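Fimbrial subunit CupB6 (Pseudomonas aeruginosa, PDB 5CYL) probably acts as the adhesin at the tip of a chaperone-usher pilus, helping the bacterium attach to surfaces and form biofilms. Local coordinates at residues L8-D13 with G180-P185; L43-K48 with G117-D122; I87-Q92 with H106-R111. One frame throughout, in Å; residues are numbered along the deposited sequence.

All three contacts lie in the N-terminal β sandwich, whose antiparallel sheets pack face to face, well away from the C-terminal lobe. They are nested along the chain: 8-13 with 180-185 closes the widest loop, contact 2 falls inside it, and contact 3 lies inside contact 2. Contacts 1 and 2, with centres about 10 Å apart, meet through neighbouring strands 6-22 and 35-50; contacts 2 and 3, centres about 13 Å apart, meet through neighbouring strands 118-129 and 83-90. Contacts 1 and 3, centres about 17 Å apart, do not touch. They follow one sheet, joining it to strand 106-112 of the other at contact 3 and to the loop before strand 185-189 at contact 1.

Contact 1 (L8-D13 with G180-P185); sequences LNCSFD and GVCRKP
Cys-10 and Cys-182 form the dense part of this contact, joined by a disulfide whose SG atoms are 2.0 Å apart. At both cysteines SG is anti to the carbonyl carbon, which turns each sulfur into the gap between the backbones; the bridge is closed with a right-handed twist of 88° about the S-S bond. Just before it in the chain, Leu-8 and Val-181 make a single backbone bridge, their CA atoms 4.6 Å apart. Here the chain turns a corner at Asn-9, whose backbone N donates to Gly-180 O at 2.9 Å. Gly-180 has a positive phi, a backbone shape that glycine adopts readily, and presents its carbonyl to Leu-8 CA as well as to Asn-9. The Leu-8 side chain starts out away from 180-185, but its CD1 comes back alongside Gly-180, 3.6 Å from the glycine C. This disulfide links strand 6-22, in one sheet of the N-terminal β sandwich, to the loop leading into strand 185-189, at the edge of the other. Cys-10 also packs on Ala-156 of that second sheet and on Tyr-47 of its own. The solvent side is much looser. There the amide of Asn-9 is exposed and only skirts the glycine, ND2 lying 3.8 Å from Gly-180 O without a hydrogen bond.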
loop_
_atom_site.group_PDB
_atom_site.type_symbol
_atom_site.label_atom_id
_atom_site.label_comp_id
_atom_site.label_asym_id
_atom_site.label_seq_id
_atom_site.Cartn_x
_atom_site.Cartn_y
_atom_site.Cartn_z
ATOM N N LEU A 8 -42.289 -0.598 14.098
ATOM C CA LEU A 8 -42.749 -1.463 13.019
ATOM C C LEU A 8 -42.024 -1.122 11.722
ATOM O O LEU A 8 -41.629 0.021 11.514
ATOM C CB LEU A 8 -44.251 -1.272 12.794
ATOM C CG LEU A 8 -45.280 -1.772 13.811
ATOM C CD1 LEU A 8 -46.009 -2.988 13.266
ATOM C CD2 LEU A 8 -44.640 -2.086 15.151
ATOM N N ASN A 9 -41.871 -2.112 10.848
ATOM C CA ASN A 9 -41.349 -1.877 9.499
ATOM C C ASN A 9 -40.010 -1.147 9.431
ATOM O O ASN A 9 -39.860 -0.183 8.684
ATOM C CB ASN A 9 -42.385 -1.148 8.646
ATOM C CG ASN A 9 -43.751 -1.792 8.715
ATOM O OD1 ASN A 9 -44.768 -1.106 8.786
ATOM N ND2 ASN A 9 -43.782 -3.119 8.697
ATOM N N CYS A 10 -39.049 -1.595 10.229
ATOM C CA CYS A 10 -37.756 -0.936 10.308
ATOM C C CYS A 10 -37.028 -0.933 9.000
ATOM O O CYS A 10 -37.160 -1.863 8.219
ATOM C CB CYS A 10 -36.887 -1.615 11.328
ATOM S SG CYS A 10 -37.298 -1.063 12.997
ATOM N N SER A 11 -36.287 0.129 8.734
ATOM C CA SER A 11 -35.408 0.160 7.583
ATOM C C SER A 11 -34.203 1.050 7.894
ATOM O O SER A 11 -34.293 2.030 8.672
ATOM C CB SER A 11 -36.142 0.655 6.337
ATOM O OG SER A 11 -36.108 2.058 6.275
ATOM N N PHE A 12 -33.079 0.739 7.275
ATOM C CA PHE A 12 -31.855 1.498 7.511
ATOM C C PHE A 12 -31.557 2.285 6.265
ATOM O O PHE A 12 -31.636 1.711 5.186
ATOM C CB PHE A 12 -30.727 0.540 7.769
ATOM C CG PHE A 12 -30.619 0.074 9.181
ATOM C CD1 PHE A 12 -30.051 0.898 10.146
ATOM C CD2 PHE A 12 -30.960 -1.233 9.528
ATOM C CE1 PHE A 12 -29.904 0.450 11.464
ATOM C CE2 PHE A 12 -30.809 -1.697 10.828
ATOM C CZ PHE A 12 -30.275 -0.854 11.803
ATOM N N ASP A 13 -31.233 3.571 6.371
ATOM C CA ASP A 13 -30.940 4.362 5.163
ATOM C C ASP A 13 -29.745 5.264 5.321
ATOM O O ASP A 13 -29.476 5.750 6.405
ATOM C CB ASP A 13 -32.155 5.183 4.743
ATOM C CG ASP A 13 -33.333 4.312 4.278
ATOM O OD1 ASP A 13 -33.241 3.629 3.240
ATOM O OD2 ASP A 13 -34.383 4.337 4.943
ATOM N N GLY A 180 -45.655 -6.957 11.611
ATOM C CA GLY A 180 -44.598 -6.015 11.196
ATOM C C GLY A 180 -43.633 -5.507 12.279
ATOM O O GLY A 180 -42.870 -4.546 12.049
ATOM N N VAL A 181 -43.648 -6.130 13.454
ATOM C CA VAL A 181 -42.688 -5.773 14.501
ATOM C C VAL A 181 -41.305 -5.852 13.915
ATOM O O VAL A 181 -41.041 -6.739 13.123
ATOM C CB VAL A 181 -42.690 -6.759 15.673
ATOM C CG1 VAL A 181 -41.659 -6.352 16.679
ATOM C CG2 VAL A 181 -44.014 -6.786 16.360
ATOM N N CYS A 182 -40.435 -4.940 14.340
ATOM C CA CYS A 182 -39.024 -4.923 13.921
ATOM C C CYS A 182 -38.247 -6.184 14.371
ATOM O O CYS A 182 -37.852 -6.265 15.540
ATOM C CB CYS A 182 -38.317 -3.657 14.457
ATOM S SG CYS A 182 -38.892 -2.144 13.671
ATOM N N ARG A 183 -37.972 -7.121 13.455
ATOM C CA ARG A 183 -37.177 -8.315 13.820
ATOM C C ARG A 183 -36.138 -8.790 12.796
ATOM O O ARG A 183 -35.293 -9.610 13.126
ATOM C CB ARG A 183 -38.073 -9.523 14.109
ATOM C CG ARG A 183 -39.453 -9.274 14.659
ATOM C CD ARG A 183 -39.609 -9.718 16.097
ATOM N NE ARG A 183 -39.460 -8.567 16.957
ATOM C CZ ARG A 183 -40.122 -8.389 18.082
ATOM N NH1 ARG A 183 -41.008 -9.289 18.481
ATOM N NH2 ARG A 183 -39.902 -7.293 18.789
ATOM N N LYS A 184 -36.230 -8.355 11.544
ATOM C CA LYS A 184 -35.415 -8.943 10.457
ATOM C C LYS A 184 -34.079 -8.184 10.355
ATOM O O LYS A 184 -34.006 -6.980 10.674
ATOM C CB LYS A 184 -36.190 -9.022 9.124
ATOM N N PRO A 185 -33.002 -8.886 9.967
ATOM C CA PRO A 185 -31.712 -8.194 9.911
ATOM C C PRO A 185 -31.455 -7.429 8.613
ATOM O O PRO A 185 -32.082 -7.688 7.620
ATOM C CB PRO A 185 -30.716 -9.344 10.007
ATOM C CG PRO A 185 -31.420 -10.463 9.314
ATOM C CD PRO A 185 -32.873 -10.331 9.694
#

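Contact 2 (L43-K48 with G117-D122); sequences LFLNYK and GSTTSD
A chi1 of 60° sets Tyr-47 CG between the backbone N and the carbonyl carbon and lays the ring across Gly-117. Thr-119 has OG1 anti to its backbone N, a rotation that sets CG2 against Leu-45 CB at 3.6 Å; those two side chains run side by side in the same direction. The segments are adjacent antiparallel strands in one sheet of the N-terminal β sandwich. Leu-43 with Ser-121 and Leu-45 with Thr-119 are hydrogen-bonded pairs, each N donating to the other's O. Phe-44 with Thr-120 and Asn-46 with Ser-118 are non-hydrogen-bonded pairs. At the end of the pairing, Tyr-47 N donates to Gly-117 O at 3.1 Å. The CA of Gly-117 then sits over one face of the Tyr-47 ring, 3.5 Å from its centroid in a CH-π contact, while the phenol OH is hydrogen-bonded to Ser-114 N. Leu-43, Leu-45, Thr-119 and Ser-121 share a face of the sheet; from it Leu-45 packs on Leu-58 and Ala-156 of the opposing sheet, and Ser-121 on Ile-60. The other face is more open. There Thr-120 CG2 approaches Phe-44 CD1 obliquely at 4.0 Å, and Asn-46 divides its amide: ND2 makes a weak hydrogen bond to Asp-13 OD2, whereas OD1 accepts from Ser-118 OG at 3.3 Å, the hydroxyl lying somewhat out of the amide plane.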
loop_
_atom_site.group_PDB
_atom_site.type_symbol
_atom_site.label_atom_id
_atom_site.label_comp_id
_atom_site.label_asym_id
_atom_site.label_seq_id
_atom_site.Cartn_x
_atom_site.Cartn_y
_atom_site.Cartn_z
ATOM N N LEU A 43 -26.211 6.206 9.996
ATOM C CA LEU A 43 -27.374 5.660 9.268
ATOM C C LEU A 43 -28.696 6.192 9.843
ATOM O O LEU A 43 -28.806 6.365 11.054
ATOM C CB LEU A 43 -27.372 4.138 9.344
ATOM C CG LEU A 43 -26.218 3.420 8.650
ATOM C CD1 LEU A 43 -26.465 1.921 8.679
ATOM C CD2 LEU A 43 -26.005 3.958 7.227
ATOM N N PHE A 44 -29.677 6.475 8.996
ATOM C CA PHE A 44 -31.030 6.765 9.483
ATOM C C PHE A 44 -31.786 5.468 9.754
ATOM O O PHE A 44 -31.874 4.575 8.878
ATOM C CB PHE A 44 -31.790 7.580 8.461
ATOM C CG PHE A 44 -31.353 9.002 8.369
ATOM C CD1 PHE A 44 -31.408 9.833 9.478
ATOM C CD2 PHE A 44 -30.949 9.541 7.146
ATOM C CE1 PHE A 44 -31.041 11.172 9.367
ATOM C CE2 PHE A 44 -30.568 10.876 7.029
ATOM C CZ PHE A 44 -30.608 11.691 8.150
ATOM N N LEU A 45 -32.333 5.359 10.950
ATOM C CA LEU A 45 -33.224 4.250 11.246
ATOM C C LEU A 45 -34.707 4.704 11.225
ATOM O O LEU A 45 -35.121 5.532 12.008
ATOM C CB LEU A 45 -32.832 3.586 12.553
ATOM C CG LEU A 45 -33.564 2.297 12.948
ATOM C CD1 LEU A 45 -33.793 1.321 11.794
ATOM C CD2 LEU A 45 -32.797 1.615 14.084
ATOM N N ASN A 46 -35.487 4.154 10.303
ATOM C CA ASN A 46 -36.890 4.526 10.144
ATOM C C ASN A 46 -37.840 3.385 10.443
ATOM O O ASN A 46 -37.616 2.222 10.079
ATOM C CB ASN A 46 -37.104 5.100 8.755
ATOM C CG ASN A 46 -36.193 6.274 8.488
ATOM O OD1 ASN A 46 -35.935 7.050 9.380
ATOM N ND2 ASN A 46 -35.669 6.380 7.268
ATOM N N TYR A 47 -38.894 3.747 11.154
ATOM C CA TYR A 47 -39.899 2.782 11.580
ATOM C C TYR A 47 -41.172 3.551 11.738
ATOM O O TYR A 47 -41.148 4.766 11.879
ATOM C CB TYR A 47 -39.502 2.165 12.911
ATOM C CG TYR A 47 -39.360 3.202 14.010
ATOM C CD1 TYR A 47 -38.329 4.120 13.983
ATOM C CD2 TYR A 47 -40.242 3.252 15.077
ATOM C CE1 TYR A 47 -38.173 5.072 14.984
ATOM C CE2 TYR A 47 -40.101 4.198 16.080
ATOM C CZ TYR A 47 -39.066 5.105 16.026
ATOM O OH TYR A 47 -38.900 6.035 17.012
ATOM N N LYS A 48 -42.287 2.848 11.701
ATOM C CA LYS A 48 -43.579 3.527 11.893
ATOM C C LYS A 48 -44.025 3.274 13.297
ATOM O O LYS A 48 -43.990 2.094 13.702
ATOM C CB LYS A 48 -44.641 3.024 10.943
ATOM N N GLY A 117 -40.784 8.342 14.541
ATOM C CA GLY A 117 -40.486 7.171 13.692
ATOM C C GLY A 117 -39.151 7.334 12.974
ATOM O O GLY A 117 -38.878 6.724 11.918
ATOM N N SER A 118 -38.307 8.162 13.582
ATOM C CA SER A 118 -37.007 8.442 13.044
ATOM C C SER A 118 -35.945 8.534 14.121
ATOM O O SER A 118 -36.104 9.197 15.135
ATOM C CB SER A 118 -37.074 9.751 12.297
ATOM O OG SER A 118 -36.184 9.712 11.233
ATOM N N THR A 119 -34.838 7.863 13.862
ATOM C CA THR A 119 -33.664 7.949 14.711
ATOM C C THR A 119 -32.389 7.656 13.911
ATOM O O THR A 119 -32.461 7.275 12.751
ATOM C CB THR A 119 -33.772 6.991 15.905
ATOM O OG1 THR A 119 -32.760 7.315 16.838
ATOM C CG2 THR A 119 -33.649 5.521 15.491
ATOM N N THR A 120 -31.226 7.831 14.525
ATOM C CA THR A 120 -29.970 7.521 13.829
ATOM C C THR A 120 -29.212 6.357 14.502
ATOM O O THR A 120 -29.326 6.146 15.696
ATOM C CB THR A 120 -29.054 8.745 13.764
ATOM O OG1 THR A 120 -28.647 9.052 15.094
ATOM C CG2 THR A 120 -29.744 9.932 13.149
ATOM N N SER A 121 -28.462 5.604 13.710
ATOM C CA SER A 121 -27.455 4.665 14.209
ATOM C C SER A 121 -26.045 5.169 13.815
ATOM O O SER A 121 -25.809 5.492 12.639
ATOM C CB SER A 121 -27.726 3.266 13.665
ATOM O OG SER A 121 -27.030 2.284 14.433
ATOM N N ASP A 122 -25.131 5.196 14.787
ATOM C CA ASP A 122 -23.807 5.812 14.609
ATOM C C ASP A 122 -22.659 4.824 14.775
ATOM O O ASP A 122 -22.584 4.099 15.764
ATOM C CB ASP A 122 -23.645 7.015 15.552
ATOM C CG ASP A 122 -24.428 8.229 15.092
ATOM O OD1 ASP A 122 -24.764 8.290 13.880
ATOM O OD2 ASP A 122 -24.684 9.139 15.903
#

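Contact 3 (I87-Q92 with H106-R111); sequences ISVDAQ and HALDKR
A classic β bulge in strand 106-112 supplies one side of this contact: Leu-108 and Asp-109 both face Ile-60 on the neighbouring strand, and both present their side chains to the end of strand 83-90 and the residues that follow it. The two segments come from different sheets of the β sandwich, and their touching parts run 44° apart, with side chains rather than backbone pairing making the join. On the apolar side Val-89 CG2 presses on Leu-108 CB at 3.5 Å, the two side chains crossing at about a right angle. Ala-91 CB rests near Leu-108 O and the Asp-109 carboxylate. The polar side centres on that carboxylate, which is buried. Gln-92 N donates to Asp-109 OD1 at 3.2 Å, arriving on the syn side but out of the carboxylate plane, and has a second, weak bond to Asp-109 OD2. From the other side of the carboxylate plane, and well out of it, Arg-111 NH1 makes a salt bridge to Asp-109 OD2 at 2.6 Å. The arginine chain bends at chi2 (-64°) and brings its guanidinium back along its own strand, where NH1 also bonds to Lys-110 O at 3.1 Å. Gln-92 CG lies over one face of this group, 3.3 Å from Arg-111 NH1, and the amide plane of Gln-92 is turned 51° from the guanidinium of Arg-111. Arg-111 NE makes a weak hydrogen bond to Thr-120 O. Held between an arginine and a backbone N-H, the buried Asp-109 probably remains ionised, its charge balanced where the two sheets meet.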
loop_
_atom_site.group_PDB
_atom_site.type_symbol
_atom_site.label_atom_id
_atom_site.label_comp_id
_atom_site.label_asym_id
_atom_site.label_seq_id
_atom_site.Cartn_x
_atom_site.Cartn_y
_atom_site.Cartn_z
ATOM N N ILE A 87 -15.473 -2.684 12.506
ATOM C CA ILE A 87 -16.549 -1.679 12.616
ATOM C C ILE A 87 -17.176 -1.676 14.008
ATOM O O ILE A 87 -17.491 -2.697 14.577
ATOM C CB ILE A 87 -17.621 -1.853 11.536
ATOM C CG1 ILE A 87 -18.583 -0.665 11.578
ATOM C CG2 ILE A 87 -18.337 -3.200 11.662
ATOM C CD1 ILE A 87 -19.460 -0.510 10.354
ATOM N N SER A 88 -17.304 -0.484 14.563
ATOM C CA SER A 88 -17.870 -0.311 15.917
ATOM C C SER A 88 -18.956 0.770 15.937
ATOM O O SER A 88 -18.992 1.658 15.095
ATOM C CB SER A 88 -16.779 -0.051 16.943
ATOM O OG SER A 88 -15.754 0.700 16.345
ATOM N N VAL A 89 -19.850 0.665 16.919
ATOM C CA VAL A 89 -20.942 1.651 17.082
ATOM C C VAL A 89 -20.654 2.598 18.230
ATOM O O VAL A 89 -20.222 2.152 19.292
ATOM C CB VAL A 89 -22.304 0.985 17.301
ATOM C CG1 VAL A 89 -22.556 -0.085 16.246
ATOM C CG2 VAL A 89 -22.384 0.361 18.663
ATOM N N ASP A 90 -20.876 3.882 18.000
ATOM C CA ASP A 90 -20.730 4.876 19.057
ATOM C C ASP A 90 -22.033 4.894 19.804
ATOM O O ASP A 90 -22.995 5.542 19.390
ATOM C CB ASP A 90 -20.438 6.258 18.475
ATOM C CG ASP A 90 -19.261 6.254 17.538
ATOM O OD1 ASP A 90 -18.261 5.569 17.877
ATOM O OD2 ASP A 90 -19.349 6.919 16.465
ATOM N N ALA A 91 -22.056 4.173 20.907
ATOM C CA ALA A 91 -23.280 4.014 21.708
ATOM C C ALA A 91 -23.663 5.279 22.495
ATOM O O ALA A 91 -22.795 6.056 22.905
ATOM C CB ALA A 91 -23.149 2.830 22.648
ATOM N N GLN A 92 -24.962 5.469 22.656
ATOM C CA GLN A 92 -25.518 6.560 23.431
ATOM C C GLN A 92 -24.998 6.576 24.877
ATOM O O GLN A 92 -24.778 7.640 25.447
ATOM C CB GLN A 92 -27.039 6.465 23.428
ATOM C CG GLN A 92 -27.757 7.447 22.514
ATOM C CD GLN A 92 -29.148 7.834 23.040
ATOM O OE1 GLN A 92 -29.944 6.973 23.431
ATOM N NE2 GLN A 92 -29.433 9.139 23.073
ATOM N N HIS A 106 -25.372 -9.119 18.840
ATOM C CA HIS A 106 -25.137 -8.586 20.197
ATOM C C HIS A 106 -25.772 -7.228 20.347
ATOM O O HIS A 106 -25.849 -6.465 19.376
ATOM C CB HIS A 106 -23.647 -8.466 20.479
ATOM C CG HIS A 106 -23.007 -9.748 20.912
ATOM N ND1 HIS A 106 -22.067 -9.809 21.921
ATOM C CD2 HIS A 106 -23.198 -11.024 20.501
ATOM C CE1 HIS A 106 -21.687 -11.063 22.088
ATOM N NE2 HIS A 106 -22.367 -11.821 21.250
ATOM N N ALA A 107 -26.234 -6.923 21.547
ATOM C CA ALA A 107 -26.933 -5.671 21.760
ATOM C C ALA A 107 -25.925 -4.567 22.038
ATOM O O ALA A 107 -25.248 -4.594 23.055
ATOM C CB ALA A 107 -27.918 -5.824 22.898
ATOM N N LEU A 108 -25.852 -3.604 21.123
ATOM C CA LEU A 108 -24.805 -2.584 21.199
ATOM C C LEU A 108 -25.286 -1.205 21.533
ATOM O O LEU A 108 -24.498 -0.367 21.955
ATOM C CB LEU A 108 -23.986 -2.534 19.913
ATOM C CG LEU A 108 -23.445 -3.917 19.547
ATOM C CD1 LEU A 108 -22.881 -3.887 18.136
ATOM C CD2 LEU A 108 -22.467 -4.470 20.583
ATOM N N ASP A 109 -26.571 -0.961 21.306
ATOM C CA ASP A 109 -27.196 0.324 21.587
ATOM C C ASP A 109 -28.696 0.117 21.710
ATOM O O ASP A 109 -29.235 -0.889 21.261
ATOM C CB ASP A 109 -26.857 1.329 20.491
ATOM C CG ASP A 109 -26.718 2.737 21.009
ATOM O OD1 ASP A 109 -26.805 2.947 22.249
ATOM O OD2 ASP A 109 -26.536 3.662 20.175
ATOM N N LYS A 110 -29.353 1.067 22.348
ATOM C CA LYS A 110 -30.819 1.138 22.361
ATOM C C LYS A 110 -31.241 2.550 22.028
ATOM O O LYS A 110 -30.461 3.479 22.169
ATOM C CB LYS A 110 -31.388 0.663 23.686
ATOM C CG LYS A 110 -30.403 0.686 24.830
ATOM C CD LYS A 110 -30.943 0.033 26.110
ATOM C CE LYS A 110 -31.600 -1.314 25.853
ATOM N NZ LYS A 110 -31.931 -2.072 27.098
ATOM N N ARG A 111 -32.457 2.689 21.533
ATOM C CA ARG A 111 -33.018 3.999 21.188
ATOM C C ARG A 111 -34.405 4.088 21.783
ATOM O O ARG A 111 -35.203 3.153 21.639
ATOM C CB ARG A 111 -33.086 4.180 19.680
ATOM C CG ARG A 111 -31.768 4.548 19.029
ATOM C CD ARG A 111 -31.276 5.887 19.508
ATOM N NE ARG A 111 -30.045 6.290 18.850
ATOM C CZ ARG A 111 -28.834 5.926 19.234
ATOM N NH1 ARG A 111 -28.674 5.134 20.278
ATOM N NH2 ARG A 111 -27.771 6.355 18.572
#